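Long-range contact in thioesterase (Pseudomonas aeruginosa, PDB 3QY3), which probably hydrolyses fatty acyl-CoA thioesters, as a hotdog-fold thioesterase: residues K89-Y102 / L113-Y127. Numbering follows the deposited sequence.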
loop_
_atom_site.group_PDB
_atom_site.type_symbol
_atom_site.label_atom_id
_atom_site.label_comp_id
_atom_site.label_asym_id
_atom_site.label_seq_id
_atom_site.Cartn_x
_atom_site.Cartn_y
_atom_site.Cartn_z
ATOM N N LYS A 89 -1.193 -18.809 -10.050
ATOM C CA LYS A 89 -2.101 -18.208 -11.048
ATOM C C LYS A 89 -2.364 -16.766 -10.587
ATOM O O LYS A 89 -2.536 -16.519 -9.381
ATOM C CB LYS A 89 -3.437 -18.939 -11.121
ATOM C CG LYS A 89 -3.348 -20.459 -11.268
ATOM C CD LYS A 89 -4.758 -21.213 -11.403
ATOM C CE LYS A 89 -5.864 -20.451 -12.110
ATOM N NZ LYS A 89 -5.752 -20.325 -13.614
ATOM N N PRO A 90 -2.406 -15.841 -11.532
ATOM C CA PRO A 90 -2.668 -14.431 -11.170
ATOM C C PRO A 90 -4.110 -14.192 -10.879
ATOM O O PRO A 90 -4.981 -14.901 -11.398
ATOM C CB PRO A 90 -2.221 -13.654 -12.434
ATOM C CG PRO A 90 -2.381 -14.628 -13.537
ATOM C CD PRO A 90 -2.173 -16.003 -12.978
ATOM N N VAL A 91 -4.367 -13.161 -10.078
ATOM C CA VAL A 91 -5.724 -12.709 -9.794
ATOM C C VAL A 91 -5.876 -11.359 -10.472
ATOM O O VAL A 91 -4.974 -10.519 -10.434
ATOM C CB VAL A 91 -5.981 -12.599 -8.307
ATOM C CG1 VAL A 91 -7.367 -11.938 -7.978
ATOM C CG2 VAL A 91 -5.824 -13.959 -7.543
ATOM N N VAL A 92 -7.037 -11.153 -11.077
ATOM C CA VAL A 92 -7.367 -9.922 -11.731
ATOM C C VAL A 92 -8.656 -9.333 -11.152
ATOM O O VAL A 92 -9.663 -10.007 -11.062
ATOM C CB VAL A 92 -7.466 -10.148 -13.217
ATOM C CG1 VAL A 92 -7.954 -8.893 -13.996
ATOM C CG2 VAL A 92 -6.090 -10.567 -13.789
ATOM N N HIS A 93 -8.622 -8.042 -10.828
ATOM C CA HIS A 93 -9.833 -7.330 -10.371
ATOM C C HIS A 93 -10.937 -7.318 -11.435
ATOM O O HIS A 93 -10.661 -7.162 -12.633
ATOM C CB HIS A 93 -9.429 -5.892 -10.018
ATOM C CG HIS A 93 -10.516 -5.067 -9.387
ATOM N ND1 HIS A 93 -11.444 -4.374 -10.119
ATOM C CD2 HIS A 93 -10.813 -4.832 -8.081
ATOM C CE1 HIS A 93 -12.258 -3.721 -9.295
ATOM N NE2 HIS A 93 -11.877 -3.955 -8.053
ATOM N N PRO A 94 -12.206 -7.416 -11.021
ATOM C CA PRO A 94 -12.705 -7.624 -9.679
ATOM C C PRO A 94 -12.593 -9.130 -9.327
ATOM O O PRO A 94 -12.824 -9.988 -10.178
ATOM C CB PRO A 94 -14.162 -7.216 -9.766
ATOM C CG PRO A 94 -14.520 -7.345 -11.184
ATOM C CD PRO A 94 -13.300 -7.162 -11.995
ATOM N N ALA A 95 -12.366 -9.425 -8.061
ATOM C CA ALA A 95 -12.286 -10.789 -7.608
ATOM C C ALA A 95 -12.332 -10.768 -6.080
ATOM O O ALA A 95 -12.048 -9.748 -5.451
ATOM C CB ALA A 95 -10.945 -11.450 -8.080
ATOM N N THR A 96 -12.715 -11.900 -5.513
ATOM C CA THR A 96 -12.622 -12.134 -4.070
ATOM C C THR A 96 -11.682 -13.305 -3.829
ATOM O O THR A 96 -11.916 -14.430 -4.298
ATOM C CB THR A 96 -14.004 -12.398 -3.452
ATOM O OG1 THR A 96 -14.820 -11.240 -3.704
ATOM C CG2 THR A 96 -13.879 -12.699 -1.945
ATOM N N VAL A 97 -10.581 -13.038 -3.136
ATOM C CA VAL A 97 -9.625 -14.078 -2.826
ATOM C C VAL A 97 -10.128 -14.851 -1.613
ATOM O O VAL A 97 -10.588 -14.272 -0.664
ATOM C CB VAL A 97 -8.205 -13.510 -2.572
ATOM C CG1 VAL A 97 -7.289 -14.563 -1.917
ATOM C CG2 VAL A 97 -7.610 -12.989 -3.921
ATOM N N VAL A 98 -10.008 -16.169 -1.658
ATOM C CA VAL A 98 -10.391 -17.035 -0.575
ATOM C C VAL A 98 -9.108 -17.584 -0.046
ATOM O O VAL A 98 -8.304 -18.206 -0.766
ATOM C CB VAL A 98 -11.378 -18.197 -1.027
ATOM C CG1 VAL A 98 -11.682 -19.151 0.123
ATOM C CG2 VAL A 98 -12.713 -17.584 -1.546
ATOM N N VAL A 99 -8.884 -17.319 1.225
ATOM C CA VAL A 99 -7.703 -17.785 1.912
ATOM C C VAL A 99 -8.112 -18.894 2.892
ATOM O O VAL A 99 -8.901 -18.678 3.837
ATOM C CB VAL A 99 -7.045 -16.687 2.771
ATOM C CG1 VAL A 99 -5.794 -17.278 3.487
ATOM C CG2 VAL A 99 -6.579 -15.479 1.871
ATOM N N GLU A 100 -7.624 -20.094 2.669
ATOM C CA GLU A 100 -7.776 -21.196 3.612
ATOM C C GLU A 100 -6.509 -21.369 4.436
ATOM O O GLU A 100 -5.407 -21.492 3.862
ATOM C CB GLU A 100 -8.038 -22.513 2.867
ATOM C CG GLU A 100 -9.314 -22.479 2.033
ATOM C CD GLU A 100 -9.535 -23.736 1.195
ATOM O OE1 GLU A 100 -8.585 -24.415 0.810
ATOM O OE2 GLU A 100 -10.682 -24.008 0.900
ATOM N N LEU A 101 -6.681 -21.335 5.763
ATOM C CA LEU A 101 -5.629 -21.589 6.723
ATOM C C LEU A 101 -5.787 -22.975 7.369
ATOM O O LEU A 101 -6.843 -23.316 7.933
ATOM C CB LEU A 101 -5.632 -20.526 7.789
ATOM C CG LEU A 101 -5.447 -19.050 7.377
ATOM C CD1 LEU A 101 -5.560 -18.132 8.631
ATOM C CD2 LEU A 101 -4.131 -18.876 6.604
ATOM N N TYR A 102 -4.693 -23.728 7.305
ATOM C CA TYR A 102 -4.603 -25.103 7.833
ATOM C C TYR A 102 -3.567 -25.195 8.938
ATOM O O TYR A 102 -2.540 -24.551 8.903
ATOM C CB TYR A 102 -4.227 -26.097 6.713
ATOM C CG TYR A 102 -5.297 -26.210 5.648
ATOM C CD1 TYR A 102 -6.335 -27.123 5.775
ATOM C CD2 TYR A 102 -5.255 -25.412 4.505
ATOM C CE1 TYR A 102 -7.299 -27.254 4.783
ATOM C CE2 TYR A 102 -6.245 -25.526 3.525
ATOM C CZ TYR A 102 -7.253 -26.416 3.676
ATOM O OH TYR A 102 -8.212 -26.513 2.687
ATOM N N LEU A 113 1.284 -22.202 10.069
ATOM C CA LEU A 113 -0.007 -22.097 9.438
ATOM C C LEU A 113 0.179 -22.246 7.957
ATOM O O LEU A 113 0.848 -21.409 7.317
ATOM C CB LEU A 113 -0.650 -20.733 9.696
ATOM C CG LEU A 113 -1.328 -20.338 10.937
ATOM C CD1 LEU A 113 -1.849 -18.813 10.769
ATOM C CD2 LEU A 113 -2.480 -21.375 11.234
ATOM N N GLU A 114 -0.418 -23.281 7.404
ATOM C CA GLU A 114 -0.294 -23.570 6.000
ATOM C C GLU A 114 -1.450 -22.892 5.310
ATOM O O GLU A 114 -2.566 -22.839 5.862
ATOM C CB GLU A 114 -0.304 -25.070 5.803
ATOM C CG GLU A 114 0.782 -25.692 6.592
ATOM C CD GLU A 114 1.746 -26.412 5.798
ATOM O OE1 GLU A 114 2.233 -25.825 4.812
ATOM O OE2 GLU A 114 1.980 -27.590 6.167
ATOM N N HIS A 115 -1.233 -22.382 4.097
ATOM C CA HIS A 115 -2.268 -21.698 3.401
ATOM C C HIS A 115 -2.444 -22.154 1.948
ATOM O O HIS A 115 -1.483 -22.625 1.295
ATOM C CB HIS A 115 -2.073 -20.148 3.473
ATOM C CG HIS A 115 -0.880 -19.627 2.715
ATOM N ND1 HIS A 115 0.292 -19.271 3.338
ATOM C CD2 HIS A 115 -0.694 -19.377 1.391
ATOM C CE1 HIS A 115 1.134 -18.798 2.431
ATOM N NE2 HIS A 115 0.576 -18.902 1.232
ATOM N N ARG A 116 -3.682 -22.010 1.480
ATOM C CA ARG A 116 -4.001 -22.162 0.081
ATOM C C ARG A 116 -4.942 -21.036 -0.302
ATOM O O ARG A 116 -5.828 -20.646 0.495
ATOM C CB ARG A 116 -4.596 -23.533 -0.197
ATOM C CG ARG A 116 -3.496 -24.594 -0.166
ATOM C CD ARG A 116 -4.015 -26.014 -0.229
ATOM N NE ARG A 116 -4.387 -26.392 -1.576
ATOM C CZ ARG A 116 -5.620 -26.293 -2.035
ATOM N NH1 ARG A 116 -6.564 -25.812 -1.236
ATOM N NH2 ARG A 116 -5.901 -26.673 -3.278
ATOM N N LEU A 117 -4.719 -20.492 -1.491
ATOM C CA LEU A 117 -5.455 -19.358 -1.992
ATOM C C LEU A 117 -6.229 -19.757 -3.262
ATOM O O LEU A 117 -5.695 -20.437 -4.134
ATOM C CB LEU A 117 -4.450 -18.265 -2.321
ATOM C CG LEU A 117 -4.304 -17.081 -1.445
ATOM C CD1 LEU A 117 -4.328 -17.497 0.030
ATOM C CD2 LEU A 117 -3.109 -16.269 -1.932
ATOM N N HIS A 118 -7.519 -19.400 -3.305
ATOM C CA HIS A 118 -8.408 -19.640 -4.435
ATOM C C HIS A 118 -9.143 -18.268 -4.671
ATOM O O HIS A 118 -8.887 -17.289 -3.996
ATOM C CB HIS A 118 -9.456 -20.733 -4.102
ATOM C CG HIS A 118 -8.902 -21.985 -3.454
ATOM N ND1 HIS A 118 -8.206 -22.951 -4.150
ATOM C CD2 HIS A 118 -9.010 -22.447 -2.187
ATOM C CE1 HIS A 118 -7.886 -23.939 -3.337
ATOM N NE2 HIS A 118 -8.350 -23.650 -2.133
ATOM N N THR A 119 -10.103 -18.268 -5.568
ATOM C CA THR A 119 -11.039 -17.130 -5.710
ATOM C C THR A 119 -12.446 -17.683 -5.510
ATOM O O THR A 119 -12.697 -18.876 -5.670
ATOM C CB THR A 119 -10.885 -16.363 -7.060
ATOM O OG1 THR A 119 -11.231 -17.220 -8.159
ATOM C CG2 THR A 119 -9.467 -15.750 -7.235
ATOM N N LEU A 120 -13.388 -16.810 -5.204
ATOM C CA LEU A 120 -14.754 -17.226 -5.089
ATOM C C LEU A 120 -15.267 -17.851 -6.382
ATOM O O LEU A 120 -15.985 -18.842 -6.306
ATOM C CB LEU A 120 -15.667 -16.065 -4.764
ATOM C CG LEU A 120 -16.086 -15.844 -3.323
ATOM C CD1 LEU A 120 -17.251 -14.866 -3.344
ATOM C CD2 LEU A 120 -16.402 -17.165 -2.576
ATOM N N GLU A 121 -14.921 -17.275 -7.531
ATOM C CA GLU A 121 -15.389 -17.812 -8.829
ATOM C C GLU A 121 -14.660 -19.093 -9.253
ATOM O O GLU A 121 -15.103 -19.808 -10.146
ATOM C CB GLU A 121 -15.253 -16.730 -9.919
ATOM C CG GLU A 121 -13.880 -16.580 -10.447
ATOM C CD GLU A 121 -13.738 -15.525 -11.549
ATOM O OE1 GLU A 121 -14.734 -14.947 -12.047
ATOM O OE2 GLU A 121 -12.580 -15.265 -11.924
ATOM N N ASP A 122 -13.515 -19.359 -8.622
ATOM C CA ASP A 122 -12.658 -20.447 -8.996
ATOM C C ASP A 122 -12.223 -21.145 -7.715
ATOM O O ASP A 122 -11.049 -21.121 -7.352
ATOM C CB ASP A 122 -11.519 -19.949 -9.883
ATOM C CG ASP A 122 -10.747 -21.072 -10.556
ATOM O OD1 ASP A 122 -11.180 -22.239 -10.465
ATOM O OD2 ASP A 122 -9.663 -20.785 -11.131
ATOM N N PRO A 123 -13.195 -21.753 -6.999
ATOM C CA PRO A 123 -12.937 -22.203 -5.624
ATOM C C PRO A 123 -12.000 -23.395 -5.540
ATOM O O PRO A 123 -11.428 -23.662 -4.481
ATOM C CB PRO A 123 -14.317 -22.600 -5.098
ATOM C CG PRO A 123 -15.144 -22.890 -6.342
ATOM C CD PRO A 123 -14.611 -21.962 -7.396
ATOM N N GLN A 124 -11.835 -24.095 -6.652
ATOM C CA GLN A 124 -10.898 -25.201 -6.703
ATOM C C GLN A 124 -9.632 -24.931 -7.489
ATOM O O GLN A 124 -8.818 -25.834 -7.618
ATOM C CB GLN A 124 -11.555 -26.418 -7.311
ATOM C CG GLN A 124 -12.913 -26.737 -6.711
ATOM C CD GLN A 124 -12.826 -27.599 -5.498
ATOM O OE1 GLN A 124 -13.044 -27.143 -4.374
ATOM N NE2 GLN A 124 -12.524 -28.871 -5.712
ATOM N N GLY A 125 -9.471 -23.752 -8.070
ATOM C CA GLY A 125 -8.163 -23.434 -8.678
ATOM C C GLY A 125 -7.252 -23.039 -7.521
ATOM O O GLY A 125 -7.717 -22.425 -6.588
ATOM N N THR A 126 -5.991 -23.459 -7.521
ATOM C CA THR A 126 -5.038 -22.988 -6.510
ATOM C C THR A 126 -4.201 -21.869 -7.133
ATOM O O THR A 126 -3.388 -22.099 -8.040
ATOM C CB THR A 126 -4.172 -24.123 -5.960
ATOM O OG1 THR A 126 -5.020 -25.167 -5.409
ATOM C CG2 THR A 126 -3.244 -23.587 -4.849
ATOM N N TYR A 127 -4.403 -20.676 -6.633
ATOM C CA TYR A 127 -3.766 -19.510 -7.155
ATOM C C TYR A 127 -2.434 -19.324 -6.502
ATOM O O TYR A 127 -1.523 -18.761 -7.109
ATOM C CB TYR A 127 -4.667 -18.297 -6.976
ATOM C CG TYR A 127 -5.768 -18.278 -7.976
ATOM C CD1 TYR A 127 -6.778 -19.203 -7.917
ATOM C CD2 TYR A 127 -5.804 -17.339 -8.982
ATOM C CE1 TYR A 127 -7.799 -19.235 -8.892
ATOM C CE2 TYR A 127 -6.821 -17.321 -9.916
ATOM C CZ TYR A 127 -7.817 -18.296 -9.889
ATOM O OH TYR A 127 -8.828 -18.357 -10.862
HETATM O O HOH W 1 -13.678 -11.708 -11.800
#
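Leu117 packs against Val97 and Val99 on the face of the hairpin that meets helix 51-66. Its CD1 lies 3.5 Å from Val99 CG2, and the two side chains run alongside each other. Its CG rests on Val97 CG1. Val99 and Leu117 go on to touch Ala59 and Leu56 of that helix. Farther along the same face, Leu101 CD2 meets His115 CB, while the His115 ring hydrogen-bonds His85 through NE2.

Toward the other end, the Tyr127 ring is held between two aliphatic groups. Thr119 CG2 sits over the centre of one face. Lys89 CE lies on the opposite face, 4.0 Å from the ring centroid, in a CH-pi contact. Val91 CG2 adds a contact at Tyr127 CD2. Tyr127 OH donates to Asp122 OD2 (2.6 Å) on the lone pair facing away from the other oxygen, which ties the ring to the Asp122-Gly125 type I turn.

Strands 96-102 and 113-119 are joined by paired backbone bonds at Val98-His118, Glu100-Arg116 and Tyr102-Glu114. Leu120 N extends the ladder to Thr96 O.

The polar edge lies on the other face, around Glu100 OE1. With CG anti to its carbonyl carbon (chi1 -61°) and an extended chain, Glu100 brings OE1 to Arg116 NH1 in a salt bridge of 3.2 Å. His118 NE2 gives Glu100 OE1 a weak bond of 3.0 Å. Both contacts hold for the Arg116 and His118 conformers described here. Tyr102 OH donates to Glu100 OE1 at 2.8 Å, from above the carboxylate plane.

Together these strands form an antiparallel beta hairpin in the curved sheet that wraps the long helix of the hotdog fold.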